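Local coordinates for protein citrate synthase (PDB 2P2W) that probably catalyses the condensation of oxaloacetate with acetyl-CoA and water to give citrate and CoA, an entry step of the tricarboxylic acid cycle, at residues P219-E224 with S281-Y286; V261-V266 with S304-E309; R71-E76 with L126-R131. All blocks are in the same frame, centred on the assembly; numbering follows the deposited sequence.

Contact 1: P219-E224 with S281-Y286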
# COMPACT_ATOMS: atom_id res chain seq x y z
N PRO A 219 3.57 6.51 -24.42
CA PRO A 219 2.96 7.26 -25.51
C PRO A 219 3.51 8.70 -25.65
O PRO A 219 3.91 9.14 -26.72
CB PRO A 219 1.45 7.20 -25.29
CG PRO A 219 1.20 5.86 -24.61
CD PRO A 219 2.52 5.77 -23.71
N PRO A 220 3.54 9.47 -24.54
CA PRO A 220 4.05 10.85 -24.58
C PRO A 220 5.53 10.90 -24.96
O PRO A 220 6.00 11.84 -25.62
CB PRO A 220 3.81 11.35 -23.16
CG PRO A 220 3.17 10.31 -22.28
CD PRO A 220 3.04 9.13 -23.20
N MET A 221 6.28 9.89 -24.51
CA MET A 221 7.70 9.82 -24.81
C MET A 221 7.88 9.56 -26.30
O MET A 221 8.72 10.18 -26.95
CB MET A 221 8.36 8.69 -24.01
CG MET A 221 9.84 8.53 -24.32
SD MET A 221 10.47 6.93 -23.78
CE MET A 221 9.71 5.85 -24.98
N LEU A 222 7.08 8.64 -26.83
CA LEU A 222 7.15 8.32 -28.25
C LEU A 222 6.83 9.56 -29.09
O LEU A 222 7.48 9.83 -30.10
CB LEU A 222 6.16 7.19 -28.58
CG LEU A 222 6.47 5.85 -27.90
CD1 LEU A 222 5.36 4.83 -28.21
CD2 LEU A 222 7.82 5.33 -28.37
N GLU A 223 5.84 10.33 -28.65
CA GLU A 223 5.45 11.54 -29.36
C GLU A 223 6.54 12.60 -29.24
O GLU A 223 6.77 13.38 -30.17
CB GLU A 223 4.09 12.02 -28.84
CG GLU A 223 2.96 11.16 -29.42
CD GLU A 223 1.67 11.17 -28.62
OE1 GLU A 223 1.65 11.68 -27.49
OE2 GLU A 223 0.67 10.61 -29.12
N GLU A 224 7.22 12.61 -28.09
CA GLU A 224 8.30 13.57 -27.86
C GLU A 224 9.41 13.28 -28.86
O GLU A 224 10.06 14.20 -29.37
CB GLU A 224 8.83 13.42 -26.43
CG GLU A 224 9.73 14.56 -25.99
CD GLU A 224 10.45 14.27 -24.68
OE1 GLU A 224 9.83 13.65 -23.79
OE2 GLU A 224 11.62 14.68 -24.55
N SER A 281 9.18 0.65 -32.24
CA SER A 281 9.95 -0.40 -32.88
C SER A 281 11.33 0.11 -33.25
O SER A 281 12.33 -0.60 -33.10
CB SER A 281 9.22 -0.90 -34.13
OG SER A 281 9.81 -2.09 -34.61
N LYS A 282 11.39 1.35 -33.73
CA LYS A 282 12.67 1.95 -34.12
C LYS A 282 13.53 2.20 -32.88
O LYS A 282 14.75 2.07 -32.92
CB LYS A 282 12.43 3.27 -34.85
CG LYS A 282 13.69 3.88 -35.46
CD LYS A 282 14.29 2.95 -36.51
CE LYS A 282 15.37 3.66 -37.31
NZ LYS A 282 15.89 2.78 -38.39
N LEU A 283 12.88 2.57 -31.78
CA LEU A 283 13.58 2.83 -30.53
C LEU A 283 14.26 1.54 -30.07
O LEU A 283 15.41 1.55 -29.64
CB LEU A 283 12.60 3.33 -29.47
CG LEU A 283 13.15 3.75 -28.11
CD1 LEU A 283 14.25 4.81 -28.28
CD2 LEU A 283 12.00 4.31 -27.26
N GLU A 284 13.54 0.43 -30.16
CA GLU A 284 14.09 -0.86 -29.77
C GLU A 284 15.27 -1.21 -30.68
O GLU A 284 16.32 -1.65 -30.21
CB GLU A 284 13.04 -1.97 -29.87
CG GLU A 284 13.65 -3.36 -29.82
CD GLU A 284 12.62 -4.46 -29.94
OE1 GLU A 284 11.41 -4.16 -29.81
OE2 GLU A 284 13.02 -5.62 -30.17
N GLU A 285 15.08 -1.01 -31.98
CA GLU A 285 16.14 -1.32 -32.94
C GLU A 285 17.43 -0.59 -32.61
O GLU A 285 18.51 -1.18 -32.60
CB GLU A 285 15.71 -0.94 -34.36
CG GLU A 285 16.73 -1.37 -35.42
CD GLU A 285 16.45 -0.76 -36.79
OE1 GLU A 285 16.69 0.45 -36.96
OE2 GLU A 285 15.99 -1.49 -37.69
N TYR A 286 17.33 0.71 -32.34
CA TYR A 286 18.51 1.50 -32.05
C TYR A 286 19.19 1.12 -30.74
O TYR A 286 20.41 0.98 -30.68
CB TYR A 286 18.16 2.99 -32.03
CG TYR A 286 19.35 3.87 -31.70
CD1 TYR A 286 20.19 4.32 -32.72
CD2 TYR A 286 19.67 4.18 -30.38
CE1 TYR A 286 21.33 5.06 -32.42
CE2 TYR A 286 20.81 4.92 -30.08
CZ TYR A 286 21.63 5.36 -31.10
OH TYR A 286 22.77 6.09 -30.81

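Contact 2: V261-V266 with S304-E309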
# COMPACT_ATOMS: atom_id res chain seq x y z
N VAL A 261 7.87 -9.17 -26.36
CA VAL A 261 8.03 -9.82 -27.66
C VAL A 261 6.68 -10.25 -28.21
O VAL A 261 6.37 -10.02 -29.39
CB VAL A 261 8.95 -11.06 -27.55
CG1 VAL A 261 8.99 -11.80 -28.88
CG2 VAL A 261 10.36 -10.62 -27.13
N PHE A 262 5.87 -10.87 -27.35
CA PHE A 262 4.54 -11.33 -27.76
C PHE A 262 3.70 -10.14 -28.23
O PHE A 262 3.13 -10.18 -29.33
CB PHE A 262 3.85 -12.04 -26.58
CG PHE A 262 2.56 -12.72 -26.96
CD1 PHE A 262 1.42 -11.98 -27.27
CD2 PHE A 262 2.48 -14.11 -27.00
CE1 PHE A 262 0.23 -12.60 -27.63
CE2 PHE A 262 1.29 -14.75 -27.35
CZ PHE A 262 0.16 -14.00 -27.66
N LEU A 263 3.62 -9.09 -27.42
CA LEU A 263 2.84 -7.91 -27.78
C LEU A 263 3.40 -7.18 -29.00
O LEU A 263 2.64 -6.56 -29.74
CB LEU A 263 2.72 -6.95 -26.60
CG LEU A 263 1.91 -7.49 -25.41
CD1 LEU A 263 1.87 -6.46 -24.30
CD2 LEU A 263 0.49 -7.83 -25.87
N LYS A 264 4.71 -7.23 -29.20
CA LYS A 264 5.28 -6.58 -30.37
C LYS A 264 4.74 -7.28 -31.62
O LYS A 264 4.43 -6.64 -32.63
CB LYS A 264 6.81 -6.64 -30.36
CG LYS A 264 7.43 -5.83 -31.49
CD LYS A 264 8.94 -5.97 -31.53
CE LYS A 264 9.53 -5.13 -32.66
NZ LYS A 264 11.00 -5.32 -32.77
N ARG A 265 4.63 -8.61 -31.55
CA ARG A 265 4.13 -9.38 -32.67
C ARG A 265 2.65 -9.05 -32.91
O ARG A 265 2.21 -8.95 -34.06
CB ARG A 265 4.29 -10.88 -32.42
CG ARG A 265 3.84 -11.74 -33.59
CD ARG A 265 4.19 -13.22 -33.42
NE ARG A 265 3.53 -13.82 -32.26
CZ ARG A 265 4.10 -14.01 -31.08
NH1 ARG A 265 5.36 -13.64 -30.87
NH2 ARG A 265 3.40 -14.57 -30.09
N VAL A 266 1.90 -8.89 -31.83
CA VAL A 266 0.48 -8.56 -31.93
C VAL A 266 0.33 -7.26 -32.72
O VAL A 266 -0.47 -7.18 -33.66
CB VAL A 266 -0.14 -8.37 -30.53
CG1 VAL A 266 -1.53 -7.77 -30.65
CG2 VAL A 266 -0.19 -9.71 -29.81
N SER A 304 1.36 -0.47 -23.75
CA SER A 304 0.82 0.88 -23.84
C SER A 304 0.38 1.20 -25.27
O SER A 304 -0.69 1.79 -25.47
CB SER A 304 1.85 1.92 -23.37
OG SER A 304 2.98 1.97 -24.23
N VAL A 305 1.19 0.82 -26.25
CA VAL A 305 0.83 1.09 -27.64
C VAL A 305 -0.43 0.31 -28.03
O VAL A 305 -1.32 0.84 -28.70
CB VAL A 305 2.00 0.73 -28.60
CG1 VAL A 305 1.56 0.91 -30.06
CG2 VAL A 305 3.19 1.63 -28.32
N LEU A 306 -0.52 -0.94 -27.59
CA LEU A 306 -1.71 -1.74 -27.89
C LEU A 306 -2.96 -1.12 -27.27
O LEU A 306 -3.98 -0.97 -27.95
CB LEU A 306 -1.54 -3.18 -27.37
CG LEU A 306 -2.77 -4.09 -27.58
CD1 LEU A 306 -3.07 -4.19 -29.07
CD2 LEU A 306 -2.52 -5.47 -26.99
N PHE A 307 -2.88 -0.75 -25.99
CA PHE A 307 -4.03 -0.16 -25.32
C PHE A 307 -4.48 1.11 -26.03
O PHE A 307 -5.68 1.38 -26.16
CB PHE A 307 -3.70 0.16 -23.85
CG PHE A 307 -3.43 -1.06 -23.02
CD1 PHE A 307 -4.03 -2.28 -23.32
CD2 PHE A 307 -2.60 -0.99 -21.90
CE1 PHE A 307 -3.80 -3.41 -22.53
CE2 PHE A 307 -2.37 -2.11 -21.11
CZ PHE A 307 -2.97 -3.32 -21.42
N GLU A 308 -3.52 1.90 -26.50
CA GLU A 308 -3.84 3.13 -27.22
C GLU A 308 -4.58 2.78 -28.50
O GLU A 308 -5.64 3.35 -28.79
CB GLU A 308 -2.56 3.90 -27.56
CG GLU A 308 -2.78 5.08 -28.51
CD GLU A 308 -2.83 6.42 -27.79
OE1 GLU A 308 -3.05 6.44 -26.56
OE2 GLU A 308 -2.67 7.46 -28.47
N GLU A 309 -4.03 1.85 -29.28
CA GLU A 309 -4.64 1.47 -30.55
C GLU A 309 -6.01 0.82 -30.35
O GLU A 309 -6.86 0.82 -31.25
CB GLU A 309 -3.71 0.53 -31.33
CG GLU A 309 -2.37 1.18 -31.76
CD GLU A 309 -2.57 2.43 -32.59
OE1 GLU A 309 -3.55 2.52 -33.33
OE2 GLU A 309 -1.71 3.31 -32.53

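Contact 3: R71-E76 with L126-R131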
# COMPACT_ATOMS: atom_id res chain seq x y z
N ARG A 71 -19.89 -9.47 -10.84
CA ARG A 71 -19.56 -8.19 -11.49
C ARG A 71 -20.28 -6.94 -11.00
O ARG A 71 -19.95 -5.83 -11.42
CB ARG A 71 -19.79 -8.32 -12.99
CG ARG A 71 -18.95 -9.40 -13.64
CD ARG A 71 -19.33 -9.59 -15.10
NE ARG A 71 -18.58 -10.69 -15.69
CZ ARG A 71 -18.86 -11.23 -16.87
NH1 ARG A 71 -19.89 -10.78 -17.58
NH2 ARG A 71 -18.12 -12.23 -17.33
N GLU A 72 -21.26 -7.09 -10.12
CA GLU A 72 -22.03 -5.94 -9.65
C GLU A 72 -21.41 -5.13 -8.52
O GLU A 72 -20.73 -5.67 -7.65
CB GLU A 72 -23.43 -6.38 -9.21
CG GLU A 72 -24.28 -7.04 -10.28
CD GLU A 72 -24.51 -6.15 -11.48
OE1 GLU A 72 -24.69 -4.93 -11.29
OE2 GLU A 72 -24.53 -6.67 -12.62
N LEU A 73 -21.65 -3.82 -8.56
CA LEU A 73 -21.19 -2.92 -7.51
C LEU A 73 -22.40 -2.71 -6.60
O LEU A 73 -23.53 -2.62 -7.09
CB LEU A 73 -20.76 -1.57 -8.09
CG LEU A 73 -19.32 -1.45 -8.59
CD1 LEU A 73 -19.07 -0.04 -9.10
CD2 LEU A 73 -18.36 -1.77 -7.45
N PRO A 74 -22.19 -2.66 -5.28
CA PRO A 74 -23.30 -2.46 -4.35
C PRO A 74 -24.03 -1.16 -4.68
O PRO A 74 -23.43 -0.23 -5.21
CB PRO A 74 -22.61 -2.41 -2.99
CG PRO A 74 -21.45 -3.34 -3.18
CD PRO A 74 -20.94 -2.94 -4.55
N ALA A 75 -25.32 -1.10 -4.36
CA ALA A 75 -26.11 0.10 -4.64
C ALA A 75 -25.51 1.36 -4.03
O ALA A 75 -25.57 2.43 -4.63
CB ALA A 75 -27.53 -0.10 -4.14
N GLU A 76 -24.92 1.22 -2.85
CA GLU A 76 -24.32 2.37 -2.16
C GLU A 76 -23.11 2.90 -2.91
O GLU A 76 -22.86 4.11 -2.93
CB GLU A 76 -23.92 1.97 -0.74
CG GLU A 76 -22.74 1.03 -0.67
CD GLU A 76 -22.72 0.22 0.61
OE1 GLU A 76 -23.55 0.51 1.51
OE2 GLU A 76 -21.89 -0.70 0.72
N LEU A 126 -14.04 0.35 -13.47
CA LEU A 126 -13.43 1.14 -14.53
C LEU A 126 -14.43 1.59 -15.59
O LEU A 126 -14.45 2.76 -15.96
CB LEU A 126 -12.30 0.35 -15.21
CG LEU A 126 -11.16 -0.14 -14.31
CD1 LEU A 126 -10.08 -0.79 -15.16
CD2 LEU A 126 -10.58 1.04 -13.53
N ALA A 127 -15.25 0.66 -16.07
CA ALA A 127 -16.23 0.99 -17.10
C ALA A 127 -17.25 2.01 -16.60
O ALA A 127 -17.55 2.99 -17.29
CB ALA A 127 -16.93 -0.27 -17.58
N TYR A 128 -17.77 1.80 -15.40
CA TYR A 128 -18.75 2.72 -14.82
C TYR A 128 -18.19 4.13 -14.68
O TYR A 128 -18.87 5.11 -14.99
CB TYR A 128 -19.21 2.24 -13.45
CG TYR A 128 -20.31 1.20 -13.45
CD1 TYR A 128 -20.67 0.53 -14.62
CD2 TYR A 128 -20.97 0.87 -12.28
CE1 TYR A 128 -21.67 -0.45 -14.61
CE2 TYR A 128 -21.96 -0.10 -12.25
CZ TYR A 128 -22.31 -0.76 -13.42
OH TYR A 128 -23.29 -1.73 -13.37
N TYR A 129 -16.96 4.24 -14.20
CA TYR A 129 -16.37 5.57 -14.02
C TYR A 129 -16.11 6.22 -15.37
O TYR A 129 -16.25 7.43 -15.51
CB TYR A 129 -15.07 5.49 -13.21
CG TYR A 129 -14.52 6.86 -12.88
CD1 TYR A 129 -15.03 7.59 -11.81
CD2 TYR A 129 -13.56 7.46 -13.69
CE1 TYR A 129 -14.60 8.90 -11.56
CE2 TYR A 129 -13.12 8.76 -13.44
CZ TYR A 129 -13.65 9.47 -12.38
OH TYR A 129 -13.21 10.76 -12.15
N TYR A 130 -15.75 5.41 -16.35
CA TYR A 130 -15.51 5.92 -17.70
C TYR A 130 -16.79 6.54 -18.26
O TYR A 130 -16.78 7.69 -18.71
CB TYR A 130 -15.05 4.77 -18.60
CG TYR A 130 -14.82 5.17 -20.03
CD1 TYR A 130 -13.80 6.04 -20.38
CD2 TYR A 130 -15.63 4.66 -21.05
CE1 TYR A 130 -13.57 6.39 -21.71
CE2 TYR A 130 -15.42 5.00 -22.38
CZ TYR A 130 -14.39 5.87 -22.71
OH TYR A 130 -14.18 6.21 -24.02
N ARG A 131 -17.88 5.77 -18.22
CA ARG A 131 -19.17 6.24 -18.72
C ARG A 131 -19.62 7.48 -17.95
O ARG A 131 -20.05 8.47 -18.55
CB ARG A 131 -20.23 5.14 -18.57
CG ARG A 131 -19.87 3.83 -19.25
CD ARG A 131 -19.93 3.94 -20.77
NE ARG A 131 -21.29 4.16 -21.26
CZ ARG A 131 -21.62 4.14 -22.55
NH1 ARG A 131 -20.70 3.92 -23.48
NH2 ARG A 131 -22.88 4.36 -22.91
O HOH W 1 -23.22 -2.89 -10.84

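Contact 1: P219-E224 with S281-Y286
Met221 reaches from helix 214-225 to Leu283 of helix 275-289, and the two side chains meet tip to tip. The methionine leaves its backbone toward the other helix: CB leads to a CG lying anti to the backbone N (chi1 178°), and chi2 keeps the chain extended as far as SD. CB, CG and SD make no close contact with 281-286 and carry the chain across. At SD the chain bends, chi3 being 72°, and this last turn brings Met221 CE to 3.6 Å from Leu283 CD2. Met221 CE also packs 3.9 Å from Leu222 CD2 of its own helix. Leu222 CD2 in turn lies a looser 4.4 Å from Leu283 CD2, making a small triangle of methyl groups. An unbranched, flexible methionine suits the distance between helices whose nearest CA atoms, of Leu222 and Leu283, are 8.8 Å apart, and the branched leucine ends offer methyls to meet it. Leu283 also touches Phe248 and Val235, while Leu222 rests on Leu276, Ile279 and Val305. Asp300, a predicted active-site residue, lies about 9 Å from the Met221 side chain. Such apolar contact between helix flanks is characteristic of the mainly helical citrate synthase fold, here probably in its small domain.

Contact 2: V261-V266 with S304-E309
Leu306 of helix 299-309 points into helix 258-270, where Leu263 and Val266 receive it. The interaction across the segments is apolar, and the two branches of Leu306 have different nearest partners. Leu306 CD2 meets Leu263 CD2 at 4.0 Å, and Leu306 CD1 meets Val266 CG1 at 4.2 Å. Leu263 and Leu306 cross at about a right angle. Their first torsions differ: Leu306 CG stands anti to the backbone N (chi1 177°), whereas Leu263 CG stands anti to the carbonyl carbon (chi1 -67°). Leu263 and Val266 are three residues apart and therefore share one flank of their helix; the compact, beta-branched valine lets the longer leucine come in beside it.

Polar and aromatic interactions lie around this apolar patch. Within 261-266, Arg265 NH2 sits 3.2 Å above the Phe262 ring plane, so that it lies over one face near the rim. Lys264 packs on Tyr302 and on Phe277 and Ser281 of helix 275-289. On the other helix, Glu308 forms a salt bridge with Arg314, and Ser304 OG is hydrogen-bonded to the backbone O of Asp300. Leu263 packs further on Leu172, Val299 and Ser303. The buried leucine-valine packing thus belongs to the helical packing near the predicted active site of citrate synthase: the Leu263 side chain is about 8 Å from that of Asp300 and about 11 Å from bound citrate.

Contact 3: R71-E76 with L126-R131
The turn that leads into helix 75-81, with Pro74 at its N-cap position, packs against the long helix 110-133 through Tyr128. The tyrosine leaves its helix toward the turn and offers two kinds of surface. Tyr128 CD2 is 3.8 Å from Leu73 CD1, an apolar contact in which the two side chains run past each other in opposite directions. Leucine supplies a branched apolar end for the ring carbon, while its backbone N-H, as in any non-proline residue, can bond to water.

At the far end of the ring the contact becomes polar and passes through that water. Glu72 CB leads away from the helix, but the chain bends back at chi2 (-60°) and carries OE1 to 4.1 Å from Tyr128 OH; the carboxylate and ring planes are 56° apart. One water fills the interval. It donates to Glu72 OE1 at 2.6 Å and accepts from Leu73 N at 2.9 Å, and it is also bonded to Tyr128 OH at 2.8 Å.

Around them, Pro141 touches both Glu72 and Tyr128, Leu78 and Leu81 of helix 75-81 pack on the tyrosine, and Arg71 O is bonded directly to Thr124 OG1 of helix 110-133. The chemistry implies that tyrosine suits the place because it is amphipathic: its ring keeps company with Leu73, while its hydroxyl is joined to Glu72 through the water, not directly.

Contact 3 comes first along the chain and closes before the others begin; its centre lies about 35 Å from that of contact 1 and about 27 Å from that of contact 2, with no touch. Contacts 1 and 2 interleave in the order 219-224, 261-266, 281-286, 304-309, and their centres are about 13 Å apart. They belong to one group of neighbouring helices, 214-225, 258-270, 275-289 and 299-309, the last three consecutive in the chain. They meet where Pro219 packs on Ser304, with a long, weak ion pair between Lys264 and Glu284. That group packs near the predicted catalytic Asp300, whereas contact 3 joins the loop before helix 75-81 to helix 110-133, away from the annotated sites.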